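Side-chain contacts in D-alanyl-D-alanine carboxypeptidase (PDB 1XP4), which probably removes the C-terminal D-alanine from peptidoglycan precursor peptides, acting as a serine-type carboxypeptidase in cell-wall biogenesis: residues V176-I181 and R245-V250; H16-E21 and G25-E30; K44-Y49 and L132-Q137; A40-L45 and Y171-V176. One frame throughout, in Å; residues are numbered along the deposited sequence.

Contact 1: V176-I181 and R245-V250; sequences VARNLI and RVITVV
Apolar contacts join Ile247, on strand 244-253, to three residues of helix 170-183: Ala177, Arg178 and Ile181. The isoleucine uses its two branches differently. With CG2 anti to the backbone N and CG1 anti to the carbonyl carbon (chi1 -64°), the short methyl CG2 meets Ala177 CB at 3.7 Å, while the longer arm sends CD1 onto the helix backbone, 3.5 Å from Arg178 CA. The end of that arm also meets Ile181 tip to tip, Ile181 CD1 and Ile247 CD1 being 4.0 Å apart. Ala177 and Ile181 lie one turn apart on the same side of the helix, so a single strand residue is held between them, with Arg178 CB adding a further contact to Ile247 CD1 at 3.9 Å.

The polar interactions all lead elsewhere. The Arg178 chain runs extended away from Ile247, and its guanidinium group donates through NE to Ala22 O and through NH2 to Asn23 O, tying the helix to the turn that follows strand 17-21. Arg245 bonds through NE to Thr238 OG1 on the adjacent strand 234-241 and through NH2 forms a salt bridge with Asp221 on strand 220-228, one strand beyond.

The helix segment passes the strand with their axes 9.4 Å apart and their directions at 143°. On the other face of the strand, Val246 and Thr248 pack against helix 262-277. Strand 244-253 is the middle one of five antiparallel strands, and a sheet covered by helices on both faces is the core of the serine beta-lactamase and penicillin-binding protein fold.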
loop_
_atom_site.group_PDB
_atom_site.type_symbol
_atom_site.label_atom_id
_atom_site.label_comp_id
_atom_site.label_asym_id
_atom_site.label_seq_id
_atom_site.Cartn_x
_atom_site.Cartn_y
_atom_site.Cartn_z
ATOM N N VAL A 176 1.640 3.807 -3.882
ATOM C CA VAL A 176 0.606 2.885 -4.337
ATOM C C VAL A 176 0.142 1.963 -3.205
ATOM O O VAL A 176 -1.047 1.880 -2.886
ATOM C CB VAL A 176 1.129 2.015 -5.501
ATOM C CG1 VAL A 176 0.122 0.907 -5.829
ATOM C CG2 VAL A 176 1.393 2.901 -6.723
ATOM N N ALA A 177 1.086 1.259 -2.600
ATOM C CA ALA A 177 0.750 0.361 -1.507
ATOM C C ALA A 177 0.000 1.124 -0.413
ATOM O O ALA A 177 -1.030 0.665 0.084
ATOM C CB ALA A 177 2.019 -0.271 -0.944
ATOM N N ARG A 178 0.502 2.300 -0.045
ATOM C CA ARG A 178 -0.159 3.065 1.001
ATOM C C ARG A 178 -1.592 3.441 0.638
ATOM O O ARG A 178 -2.514 3.212 1.425
ATOM C CB ARG A 178 0.628 4.327 1.332
ATOM C CG ARG A 178 0.074 5.059 2.534
ATOM C CD ARG A 178 0.739 6.418 2.738
ATOM N NE ARG A 178 0.141 7.128 3.868
ATOM C CZ ARG A 178 -0.307 8.378 3.809
ATOM N NH1 ARG A 178 -0.218 9.068 2.682
ATOM N NH2 ARG A 178 -0.875 8.925 4.870
ATOM N N ASN A 179 -1.787 4.014 -0.544
ATOM C CA ASN A 179 -3.125 4.410 -0.953
ATOM C C ASN A 179 -4.086 3.230 -0.976
ATOM O O ASN A 179 -5.253 3.358 -0.594
ATOM C CB ASN A 179 -3.089 5.076 -2.322
ATOM C CG ASN A 179 -2.357 6.388 -2.295
ATOM O OD1 ASN A 179 -2.300 7.041 -1.258
ATOM N ND2 ASN A 179 -1.800 6.793 -3.434
ATOM N N LEU A 180 -3.595 2.079 -1.421
ATOM C CA LEU A 180 -4.426 0.890 -1.470
ATOM C C LEU A 180 -4.840 0.441 -0.060
ATOM O O LEU A 180 -6.030 0.308 0.229
ATOM C CB LEU A 180 -3.691 -0.247 -2.186
ATOM C CG LEU A 180 -4.437 -1.586 -2.195
ATOM C CD1 LEU A 180 -5.802 -1.412 -2.817
ATOM C CD2 LEU A 180 -3.634 -2.616 -2.955
ATOM N N ILE A 181 -3.861 0.216 0.814
ATOM C CA ILE A 181 -4.142 -0.235 2.176
ATOM C C ILE A 181 -5.012 0.734 2.976
ATOM O O ILE A 181 -5.920 0.315 3.697
ATOM C CB ILE A 181 -2.838 -0.476 2.959
ATOM C CG1 ILE A 181 -2.091 -1.662 2.363
ATOM C CG2 ILE A 181 -3.142 -0.733 4.426
ATOM C CD1 ILE A 181 -0.747 -1.921 3.031
ATOM N N ARG A 245 2.471 -0.107 11.834
ATOM C CA ARG A 245 2.316 -0.672 10.495
ATOM C C ARG A 245 3.384 -0.121 9.560
ATOM O O ARG A 245 3.535 1.093 9.394
ATOM C CB ARG A 245 0.939 -0.359 9.924
ATOM C CG ARG A 245 0.721 -0.947 8.553
ATOM C CD ARG A 245 -0.629 -1.622 8.475
ATOM N NE ARG A 245 -0.482 -2.956 7.908
ATOM C CZ ARG A 245 -1.258 -3.987 8.217
ATOM N NH1 ARG A 245 -2.249 -3.840 9.089
ATOM N NH2 ARG A 245 -1.018 -5.175 7.675
ATOM N N VAL A 246 4.113 -1.031 8.935
ATOM C CA VAL A 246 5.183 -0.655 8.041
ATOM C C VAL A 246 4.950 -1.203 6.655
ATOM O O VAL A 246 4.557 -2.359 6.498
ATOM C CB VAL A 246 6.536 -1.204 8.544
ATOM C CG1 VAL A 246 7.633 -0.895 7.532
ATOM C CG2 VAL A 246 6.877 -0.610 9.906
ATOM N N ILE A 247 5.173 -0.360 5.651
ATOM C CA ILE A 247 5.054 -0.790 4.271
ATOM C C ILE A 247 6.480 -0.895 3.777
ATOM O O ILE A 247 7.272 0.029 3.921
ATOM C CB ILE A 247 4.285 0.198 3.402
ATOM C CG1 ILE A 247 2.837 0.295 3.888
ATOM C CG2 ILE A 247 4.325 -0.277 1.949
ATOM C CD1 ILE A 247 1.933 1.078 2.959
ATOM N N THR A 248 6.792 -2.050 3.206
ATOM C CA THR A 248 8.124 -2.366 2.720
ATOM C C THR A 248 8.173 -2.603 1.216
ATOM O O THR A 248 7.336 -3.319 0.657
ATOM C CB THR A 248 8.648 -3.620 3.470
ATOM O OG1 THR A 248 9.299 -3.204 4.673
ATOM C CG2 THR A 248 9.611 -4.433 2.613
ATOM N N VAL A 249 9.160 -1.995 0.570
ATOM C CA VAL A 249 9.347 -2.256 -0.832
ATOM C C VAL A 249 10.803 -2.614 -1.094
ATOM O O VAL A 249 11.709 -1.835 -0.940
ATOM C CB VAL A 249 8.962 -0.980 -1.551
ATOM C CG1 VAL A 249 9.028 -1.192 -3.040
ATOM C CG2 VAL A 249 7.548 -0.567 -1.160
ATOM N N VAL A 250 11.045 -3.894 -1.423
ATOM C CA VAL A 250 12.384 -4.351 -1.776
ATOM C C VAL A 250 12.364 -4.764 -3.273
ATOM O O VAL A 250 11.806 -5.784 -3.620
ATOM C CB VAL A 250 12.680 -5.591 -0.896
ATOM C CG1 VAL A 250 13.750 -6.493 -1.532
ATOM C CG2 VAL A 250 13.135 -5.236 0.504
#

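Contact 2: H16-E21 and G25-E30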
loop_
_atom_site.group_PDB
_atom_site.type_symbol
_atom_site.label_atom_id
_atom_site.label_comp_id
_atom_site.label_asym_id
_atom_site.label_seq_id
_atom_site.Cartn_x
_atom_site.Cartn_y
_atom_site.Cartn_z
ATOM N N HIS A 16 17.221 -1.559 -4.821
ATOM C CA HIS A 16 16.349 -0.433 -4.496
ATOM C C HIS A 16 15.373 -0.808 -3.414
ATOM O O HIS A 16 14.846 -1.919 -3.411
ATOM C CB HIS A 16 15.546 -0.020 -5.722
ATOM C CG HIS A 16 16.383 0.208 -6.935
ATOM N ND1 HIS A 16 17.072 1.383 -7.150
ATOM C CD2 HIS A 16 16.682 -0.604 -7.976
ATOM C CE1 HIS A 16 17.759 1.283 -8.274
ATOM N NE2 HIS A 16 17.542 0.088 -8.794
ATOM N N ALA A 17 15.101 0.123 -2.509
ATOM C CA ALA A 17 14.161 -0.164 -1.440
ATOM C C ALA A 17 13.769 1.076 -0.659
ATOM O O ALA A 17 14.496 2.072 -0.643
ATOM C CB ALA A 17 14.758 -1.210 -0.495
ATOM N N ILE A 18 12.607 1.004 -0.020
ATOM C CA ILE A 18 12.113 2.091 0.812
ATOM C C ILE A 18 11.114 1.495 1.788
ATOM O O ILE A 18 10.397 0.549 1.460
ATOM C CB ILE A 18 11.400 3.194 -0.007
ATOM C CG1 ILE A 18 11.154 4.417 0.883
ATOM C CG2 ILE A 18 10.066 2.674 -0.546
ATOM C CD1 ILE A 18 10.611 5.627 0.146
ATOM N N ALA A 19 11.074 2.051 2.991
ATOM C CA ALA A 19 10.164 1.582 4.017
ATOM C C ALA A 19 9.427 2.785 4.586
ATOM O O ALA A 19 10.041 3.820 4.846
ATOM C CB ALA A 19 10.949 0.880 5.111
ATOM N N VAL A 20 8.120 2.664 4.778
ATOM C CA VAL A 20 7.355 3.779 5.340
ATOM C C VAL A 20 6.323 3.335 6.360
ATOM O O VAL A 20 5.829 2.209 6.307
ATOM C CB VAL A 20 6.618 4.588 4.247
ATOM C CG1 VAL A 20 7.624 5.212 3.319
ATOM C CG2 VAL A 20 5.657 3.696 3.480
ATOM N N GLU A 21 6.017 4.219 7.304
ATOM C CA GLU A 21 5.010 3.913 8.308
ATOM C C GLU A 21 3.717 4.189 7.564
ATOM O O GLU A 21 3.456 5.317 7.165
ATOM C CB GLU A 21 5.169 4.830 9.514
ATOM C CG GLU A 21 4.277 4.485 10.686
ATOM C CD GLU A 21 2.876 5.015 10.520
ATOM O OE1 GLU A 21 2.734 6.232 10.259
ATOM O OE2 GLU A 21 1.917 4.221 10.658
ATOM N N GLY A 25 2.941 7.857 6.235
ATOM C CA GLY A 25 3.737 7.864 5.023
ATOM C C GLY A 25 5.148 8.360 5.275
ATOM O O GLY A 25 5.871 8.716 4.336
ATOM N N LYS A 26 5.540 8.387 6.544
ATOM C CA LYS A 26 6.871 8.838 6.914
ATOM C C LYS A 26 7.897 7.818 6.449
ATOM O O LYS A 26 7.711 6.612 6.609
ATOM C CB LYS A 26 6.977 9.019 8.424
ATOM C CG LYS A 26 8.369 9.398 8.860
ATOM C CD LYS A 26 8.525 9.397 10.371
ATOM C CE LYS A 26 9.992 9.601 10.767
ATOM N NZ LYS A 26 10.560 10.912 10.288
ATOM N N ILE A 27 8.986 8.306 5.875
ATOM C CA ILE A 27 10.038 7.426 5.379
ATOM C C ILE A 27 10.993 6.993 6.495
ATOM O O ILE A 27 11.568 7.824 7.198
ATOM C CB ILE A 27 10.820 8.121 4.244
ATOM C CG1 ILE A 27 9.864 8.413 3.082
ATOM C CG2 ILE A 27 11.992 7.259 3.813
ATOM C CD1 ILE A 27 10.448 9.270 1.982
ATOM N N LEU A 28 11.157 5.683 6.650
ATOM C CA LEU A 28 12.025 5.144 7.691
ATOM C C LEU A 28 13.370 4.649 7.151
ATOM O O LEU A 28 14.377 4.640 7.864
ATOM C CB LEU A 28 11.305 4.004 8.409
ATOM C CG LEU A 28 9.924 4.344 8.970
ATOM C CD1 LEU A 28 9.306 3.098 9.582
ATOM C CD2 LEU A 28 10.046 5.457 10.004
ATOM N N TYR A 29 13.378 4.226 5.893
ATOM C CA TYR A 29 14.587 3.734 5.258
ATOM C C TYR A 29 14.484 3.839 3.746
ATOM O O TYR A 29 13.413 3.652 3.162
ATOM C CB TYR A 29 14.843 2.276 5.611
ATOM C CG TYR A 29 16.082 1.744 4.936
ATOM C CD1 TYR A 29 17.339 1.990 5.469
ATOM C CD2 TYR A 29 16.006 1.081 3.716
ATOM C CE1 TYR A 29 18.491 1.601 4.806
ATOM C CE2 TYR A 29 17.154 0.689 3.045
ATOM C CZ TYR A 29 18.391 0.954 3.598
ATOM O OH TYR A 29 19.541 0.580 2.954
ATOM N N GLU A 30 15.610 4.104 3.105
ATOM C CA GLU A 30 15.603 4.231 1.666
ATOM C C GLU A 30 16.968 3.944 1.064
ATOM O O GLU A 30 17.995 4.111 1.722
ATOM C CB GLU A 30 15.106 5.639 1.300
ATOM C CG GLU A 30 16.016 6.481 0.422
ATOM C CD GLU A 30 17.311 6.879 1.095
ATOM O OE1 GLU A 30 17.257 7.372 2.241
ATOM O OE2 GLU A 30 18.384 6.711 0.474
#
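The Tyr29 ring belongs to the beta hairpin of strands 17-21 and 26-31, where Tyr29 CB lies 4.2 Å from Ala19 CB. CG stands anti to the backbone N (chi1 179°), and the ring pairs edge-to-face with Phe10, while the side chain also touches Leu270 of helix 262-277. Ala19 packs on the same helix. Among the flat peptide groups, the Lys26 carbonyl receives Glu21 N in its own plane, whereas Leu28 N approaches the Ala19 carbonyl tilted 26° from its plane.

A classic beta bulge interrupts the ladder. Leu28 and Tyr29 both stand opposite Ala19: Leu28 N donates to Ala19 O and Ala19 N to Tyr29 O, both at 2.8 Å. The extra residue shifts the register by one, and Val20 therefore pairs with Ile27, while Ile18 pairs with Glu30; both are non-hydrogen-bonded pairs.

Ile18, Val20 and Ile27 form the apolar surface on the face turned to helix 170-183. Val20 CG1 meets Ile27 CG1 at 3.9 Å. Ile18 crosses Ile27 at about a right angle, their CD1 atoms 4.1 Å apart, and both touch Tyr171. At the far end of this row, Ile18 CG1 rests 4.2 Å from Glu30 CB.

Charged groups mark the turn. Glu21 OE1 accepts a bond from Thr24 N, and Lys26 NZ reaches Asp353 in a salt bridge and also Asp355 O. The turn closes through Gly25, whose positive phi accompanies the change of chain direction; its N sits 2.8 Å from Glu21 O, almost straight out from that carbonyl at a C=O...N angle of 178°.

Contact 3: K44-Y49 and L132-Q137; sequences KLITVY and LEWGIQ
Tyr49 and Trp134 form a T-shaped (edge-to-face) pair, with the indole presenting the edge of its six-membered ring to the phenol face. The centroids are 4.7 Å apart and the planes stand at 82°. Starting from helix 44-57, Tyr49 CB lies 4.1 Å from Trp134 CH2. Its CG, set anti to the backbone N (chi1 -171°), comes to 3.6 Å from the same carbon and lies in the plane of the indole. Further along, the neighbour becomes Trp134 CZ2: Tyr49 CD2 is 3.4 Å from it, CE2 3.3 Å and CZ 3.5 Å. This carbon stands over the centre of the phenol, 3.2 Å above its plane. At the tip, Tyr49 OH has already moved off to 4.1 Å from Trp134 CZ2.

Ile46, one turn earlier on the same helix, makes a looser apolar approach through CG2 to Trp134 CZ3. Around the pair, Asn179 of helix 170-183 packs on the indole, and Leu180 of that helix packs on Tyr49, which also forms an edge-to-face pair with Tyr184.

Trp134 follows directly on helix 120-133. The helix stops in a Schellman motif at Gly135, whose phi is positive, and the indole is projected from this terminus toward helix 44-57, whose first turn carries Lys44, the predicted proton acceptor. No hydrogen bond crosses the contact: helix 44-57 and the end of helix 120-133 are joined here by dispersion and, probably, by the attraction of the positively polarised C-H edge of the indole for the pi electrons of the tyrosine.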
loop_
_atom_site.group_PDB
_atom_site.type_symbol
_atom_site.label_atom_id
_atom_site.label_comp_id
_atom_site.label_asym_id
_atom_site.label_seq_id
_atom_site.Cartn_x
_atom_site.Cartn_y
_atom_site.Cartn_z
ATOM N N LYS A 44 0.265 -5.496 -10.231
ATOM C CA LYS A 44 -1.100 -5.870 -9.902
ATOM C C LYS A 44 -1.736 -5.090 -8.744
ATOM O O LYS A 44 -2.936 -5.210 -8.501
ATOM C CB LYS A 44 -1.155 -7.371 -9.630
ATOM C CG LYS A 44 -0.735 -8.216 -10.828
ATOM C CD LYS A 44 -0.856 -9.704 -10.536
ATOM C CE LYS A 44 -0.614 -10.558 -11.781
ATOM N NZ LYS A 44 0.805 -10.538 -12.235
ATOM N N LEU A 45 -0.951 -4.292 -8.029
ATOM C CA LEU A 45 -1.507 -3.518 -6.935
ATOM C C LEU A 45 -2.280 -2.351 -7.520
ATOM O O LEU A 45 -3.394 -2.029 -7.084
ATOM C CB LEU A 45 -0.404 -2.995 -6.020
ATOM C CG LEU A 45 0.390 -4.043 -5.238
ATOM C CD1 LEU A 45 1.393 -3.336 -4.338
ATOM C CD2 LEU A 45 -0.559 -4.916 -4.414
ATOM N N ILE A 46 -1.686 -1.705 -8.515
ATOM C CA ILE A 46 -2.362 -0.587 -9.140
ATOM C C ILE A 46 -3.640 -1.159 -9.746
ATOM O O ILE A 46 -4.716 -0.581 -9.614
ATOM C CB ILE A 46 -1.497 0.044 -10.241
ATOM C CG1 ILE A 46 -0.071 0.269 -9.724
ATOM C CG2 ILE A 46 -2.102 1.378 -10.658
ATOM C CD1 ILE A 46 0.924 0.641 -10.805
ATOM N N THR A 47 -3.514 -2.321 -10.384
ATOM C CA THR A 47 -4.649 -3.002 -11.011
ATOM C C THR A 47 -5.782 -3.234 -10.024
ATOM O O THR A 47 -6.931 -2.854 -10.260
ATOM C CB THR A 47 -4.231 -4.375 -11.578
ATOM O OG1 THR A 47 -3.283 -4.190 -12.640
ATOM C CG2 THR A 47 -5.444 -5.124 -12.102
ATOM N N VAL A 48 -5.434 -3.867 -8.914
ATOM C CA VAL A 48 -6.380 -4.190 -7.861
ATOM C C VAL A 48 -7.059 -2.958 -7.252
ATOM O O VAL A 48 -8.180 -3.055 -6.736
ATOM C CB VAL A 48 -5.659 -5.031 -6.773
ATOM C CG1 VAL A 48 -6.347 -4.891 -5.437
ATOM C CG2 VAL A 48 -5.633 -6.498 -7.198
ATOM N N TYR A 49 -6.397 -1.800 -7.314
ATOM C CA TYR A 49 -6.980 -0.574 -6.770
ATOM C C TYR A 49 -8.155 -0.135 -7.623
ATOM O O TYR A 49 -9.153 0.352 -7.109
ATOM C CB TYR A 49 -5.970 0.569 -6.741
ATOM C CG TYR A 49 -6.467 1.781 -5.984
ATOM C CD1 TYR A 49 -6.296 1.879 -4.601
ATOM C CD2 TYR A 49 -7.118 2.827 -6.643
ATOM C CE1 TYR A 49 -6.752 2.993 -3.888
ATOM C CE2 TYR A 49 -7.583 3.948 -5.937
ATOM C CZ TYR A 49 -7.393 4.024 -4.560
ATOM O OH TYR A 49 -7.815 5.129 -3.852
ATOM N N LEU A 132 -1.244 9.510 -11.964
ATOM C CA LEU A 132 -1.066 10.958 -12.041
ATOM C C LEU A 132 -1.832 11.659 -10.932
ATOM O O LEU A 132 -1.415 12.710 -10.454
ATOM C CB LEU A 132 -1.519 11.485 -13.401
ATOM C CG LEU A 132 -0.590 11.119 -14.558
ATOM C CD1 LEU A 132 -1.162 11.623 -15.868
ATOM C CD2 LEU A 132 0.784 11.716 -14.303
ATOM N N GLU A 133 -2.960 11.080 -10.536
ATOM C CA GLU A 133 -3.769 11.626 -9.456
ATOM C C GLU A 133 -2.944 11.589 -8.178
ATOM O O GLU A 133 -2.888 12.553 -7.419
ATOM C CB GLU A 133 -5.003 10.766 -9.233
ATOM C CG GLU A 133 -6.276 11.303 -9.796
ATOM C CD GLU A 133 -7.441 10.414 -9.433
ATOM O OE1 GLU A 133 -7.568 10.067 -8.238
ATOM O OE2 GLU A 133 -8.227 10.062 -10.339
ATOM N N TRP A 134 -2.314 10.445 -7.950
ATOM C CA TRP A 134 -1.499 10.233 -6.774
ATOM C C TRP A 134 -0.190 11.015 -6.768
ATOM O O TRP A 134 0.593 10.912 -5.827
ATOM C CB TRP A 134 -1.222 8.739 -6.620
ATOM C CG TRP A 134 -2.458 7.920 -6.346
ATOM C CD1 TRP A 134 -3.591 8.337 -5.705
ATOM C CD2 TRP A 134 -2.640 6.522 -6.614
ATOM N NE1 TRP A 134 -4.464 7.289 -5.547
ATOM C CE2 TRP A 134 -3.907 6.161 -6.087
ATOM C CE3 TRP A 134 -1.856 5.536 -7.224
ATOM C CZ2 TRP A 134 -4.410 4.855 -6.175
ATOM C CZ3 TRP A 134 -2.354 4.239 -7.308
ATOM C CH2 TRP A 134 -3.617 3.910 -6.779
ATOM N N GLY A 135 0.057 11.795 -7.808
ATOM C CA GLY A 135 1.282 12.567 -7.836
ATOM C C GLY A 135 2.480 11.819 -8.381
ATOM O O GLY A 135 3.609 12.300 -8.295
ATOM N N ILE A 136 2.248 10.636 -8.933
ATOM C CA ILE A 136 3.337 9.860 -9.503
ATOM C C ILE A 136 3.353 10.194 -10.986
ATOM O O ILE A 136 2.436 9.836 -11.715
ATOM C CB ILE A 136 3.106 8.347 -9.315
ATOM C CG1 ILE A 136 3.026 8.026 -7.820
ATOM C CG2 ILE A 136 4.218 7.555 -10.003
ATOM C CD1 ILE A 136 2.641 6.610 -7.523
ATOM N N GLN A 137 4.393 10.884 -11.432
ATOM C CA GLN A 137 4.473 11.274 -12.830
ATOM C C GLN A 137 5.701 10.748 -13.548
ATOM O O GLN A 137 6.068 11.249 -14.609
ATOM C CB GLN A 137 4.407 12.801 -12.940
ATOM C CG GLN A 137 5.223 13.537 -11.880
ATOM C CD GLN A 137 4.922 15.028 -11.834
ATOM O OE1 GLN A 137 3.781 15.436 -11.608
ATOM N NE2 GLN A 137 5.949 15.849 -12.045
#

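Contact 4: A40-L45 and Y171-V176; sequences ASITKL and YDVAIV. With SO4 (sulfate ion), chain E.
Ile42 and Leu45 meet helix 170-183 from within the active-site segment itself, yet the predicted catalytic residues Ser41 and Lys44, each directly preceding one of them, take no part in the contact. With CG1 anti to the carbonyl carbon (chi1 -72°), Ile42 turns CG2 to Val173 CG1 at 3.8 Å, the two side chains crossing at about a right angle. Three residues further on each segment, Leu45 CB lies 3.9 Å from Val176 CG1. Val236 of the central sheet touches both Ile42 and Val173.

Thr43 OG1 donates to Ala40 O at 2.7 Å, and Asn166 ND2 also bonds that hydroxyl. Lys44 NZ donates to Ser41 OG at 2.9 Å and is further bonded to Asn106 OD1 and Thr145 O. Ser41 OG is also hydrogen-bonded to Ser104 OG. A sulfate, probably from the crystallisation liquor, is held by Thr225 and Thr227; its O4 lies 3.5 Å from Ser41 OG, a weak approach.

The Ser41-Lys44 pair matches the SxxK motif of penicillin-binding proteins. The contact itself is wholly apolar and probably helps to hold the segment against helix 170-183, while Ser41 and Lys44 reach the other way, into the predicted active site.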
loop_
_atom_site.group_PDB
_atom_site.type_symbol
_atom_site.label_atom_id
_atom_site.label_comp_id
_atom_site.label_asym_id
_atom_site.label_seq_id
_atom_site.Cartn_x
_atom_site.Cartn_y
_atom_site.Cartn_z
ATOM N N ALA A 40 7.777 -5.842 -12.057
ATOM C CA ALA A 40 7.090 -7.089 -12.357
ATOM C C ALA A 40 5.687 -7.082 -11.772
ATOM O O ALA A 40 5.023 -6.043 -11.764
ATOM C CB ALA A 40 7.885 -8.270 -11.825
ATOM N N SER A 41 5.256 -8.240 -11.273
ATOM C CA SER A 41 3.918 -8.435 -10.700
ATOM C C SER A 41 3.474 -7.485 -9.600
ATOM O O SER A 41 2.319 -7.537 -9.183
ATOM C CB SER A 41 3.756 -9.874 -10.188
ATOM O OG SER A 41 3.473 -10.777 -11.241
ATOM N N ILE A 42 4.372 -6.641 -9.105
ATOM C CA ILE A 42 3.974 -5.695 -8.073
ATOM C C ILE A 42 2.949 -4.787 -8.745
ATOM O O ILE A 42 2.141 -4.131 -8.092
ATOM C CB ILE A 42 5.187 -4.882 -7.554
ATOM C CG1 ILE A 42 6.087 -5.795 -6.711
ATOM C CG2 ILE A 42 4.725 -3.710 -6.712
ATOM C CD1 ILE A 42 7.315 -5.100 -6.145
ATOM N N THR A 43 2.971 -4.801 -10.069
ATOM C CA THR A 43 2.063 -4.011 -10.889
ATOM C C THR A 43 0.594 -4.248 -10.537
ATOM O O THR A 43 -0.224 -3.323 -10.543
ATOM C CB THR A 43 2.272 -4.344 -12.393
ATOM O OG1 THR A 43 3.592 -3.947 -12.796
ATOM C CG2 THR A 43 1.240 -3.629 -13.254
ATOM N N LYS A 44 0.265 -5.496 -10.231
ATOM C CA LYS A 44 -1.100 -5.870 -9.902
ATOM C C LYS A 44 -1.736 -5.090 -8.744
ATOM O O LYS A 44 -2.936 -5.210 -8.501
ATOM C CB LYS A 44 -1.155 -7.371 -9.630
ATOM C CG LYS A 44 -0.735 -8.216 -10.828
ATOM C CD LYS A 44 -0.856 -9.704 -10.536
ATOM C CE LYS A 44 -0.614 -10.558 -11.781
ATOM N NZ LYS A 44 0.805 -10.538 -12.235
ATOM N N LEU A 45 -0.951 -4.292 -8.029
ATOM C CA LEU A 45 -1.507 -3.518 -6.935
ATOM C C LEU A 45 -2.280 -2.351 -7.520
ATOM O O LEU A 45 -3.394 -2.029 -7.084
ATOM C CB LEU A 45 -0.404 -2.995 -6.020
ATOM C CG LEU A 45 0.390 -4.043 -5.238
ATOM C CD1 LEU A 45 1.393 -3.336 -4.338
ATOM C CD2 LEU A 45 -0.559 -4.916 -4.414
ATOM N N TYR A 171 9.772 4.414 -4.238
ATOM C CA TYR A 171 9.029 5.530 -3.649
ATOM C C TYR A 171 7.606 5.485 -4.205
ATOM O O TYR A 171 6.626 5.503 -3.451
ATOM C CB TYR A 171 9.687 6.851 -4.053
ATOM C CG TYR A 171 9.039 8.102 -3.505
ATOM C CD1 TYR A 171 9.398 8.603 -2.253
ATOM C CD2 TYR A 171 8.105 8.819 -4.259
ATOM C CE1 TYR A 171 8.851 9.793 -1.767
ATOM C CE2 TYR A 171 7.554 10.005 -3.781
ATOM C CZ TYR A 171 7.934 10.486 -2.536
ATOM O OH TYR A 171 7.415 11.670 -2.058
ATOM N N ASP A 172 7.506 5.430 -5.532
ATOM C CA ASP A 172 6.218 5.359 -6.199
ATOM C C ASP A 172 5.413 4.166 -5.691
ATOM O O ASP A 172 4.226 4.297 -5.376
ATOM C CB ASP A 172 6.402 5.236 -7.710
ATOM C CG ASP A 172 6.931 6.507 -8.337
ATOM O OD1 ASP A 172 6.544 7.598 -7.874
ATOM O OD2 ASP A 172 7.717 6.418 -9.305
ATOM N N VAL A 173 6.059 3.003 -5.608
ATOM C CA VAL A 173 5.385 1.799 -5.134
ATOM C C VAL A 173 4.835 1.998 -3.728
ATOM O O VAL A 173 3.702 1.609 -3.441
ATOM C CB VAL A 173 6.328 0.591 -5.142
ATOM C CG1 VAL A 173 5.600 -0.634 -4.662
ATOM C CG2 VAL A 173 6.844 0.352 -6.550
ATOM N N ALA A 174 5.639 2.605 -2.857
ATOM C CA ALA A 174 5.224 2.868 -1.486
ATOM C C ALA A 174 3.904 3.633 -1.507
ATOM O O ALA A 174 2.955 3.283 -0.805
ATOM C CB ALA A 174 6.284 3.686 -0.770
ATOM N N ILE A 175 3.852 4.684 -2.316
ATOM C CA ILE A 175 2.646 5.489 -2.429
ATOM C C ILE A 175 1.469 4.581 -2.818
ATOM O O ILE A 175 0.438 4.567 -2.149
ATOM C CB ILE A 175 2.858 6.626 -3.467
ATOM C CG1 ILE A 175 3.833 7.665 -2.878
ATOM C CG2 ILE A 175 1.520 7.253 -3.857
ATOM C CD1 ILE A 175 4.248 8.817 -3.823
ATOM N N VAL A 176 1.640 3.807 -3.882
ATOM C CA VAL A 176 0.606 2.885 -4.337
ATOM C C VAL A 176 0.142 1.963 -3.205
ATOM O O VAL A 176 -1.047 1.880 -2.886
ATOM C CB VAL A 176 1.129 2.015 -5.501
ATOM C CG1 VAL A 176 0.122 0.907 -5.829
ATOM C CG2 VAL A 176 1.393 2.901 -6.723
HETATM S S SO4 E . 5.686 -13.787 -8.772
HETATM O O1 SO4 E . 5.416 -15.242 -8.764
HETATM O O2 SO4 E . 4.671 -13.093 -7.961
HETATM O O3 SO4 E . 7.025 -13.515 -8.209
HETATM O O4 SO4 E . 5.611 -13.301 -10.164
#

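Overall arrangement
Helix 170-183 supplies a segment to contacts 1 and 4, which share Val176, their centres 8 Å apart. Contacts 3 and 4 share Lys44 and Leu45, with centres also 8 Å apart, and Ile136 packs on Asp172, Ile175 and Val176. Contact 2 joins contact 1 through the sheet, where Ile247 N lies 2.7 Å from Val20 O in a probable hydrogen bond, and reaches contact 4 through Ile18 on Ala174. Contacts 2 and 3 do not touch, their nearest atoms being about 11 Å apart. Contact 4 holds Ser41 and Lys44, while contact 1 stays near the cleft, the Ala177 side chain being about 8 Å from that of Lys224, a predicted substrate-binding residue.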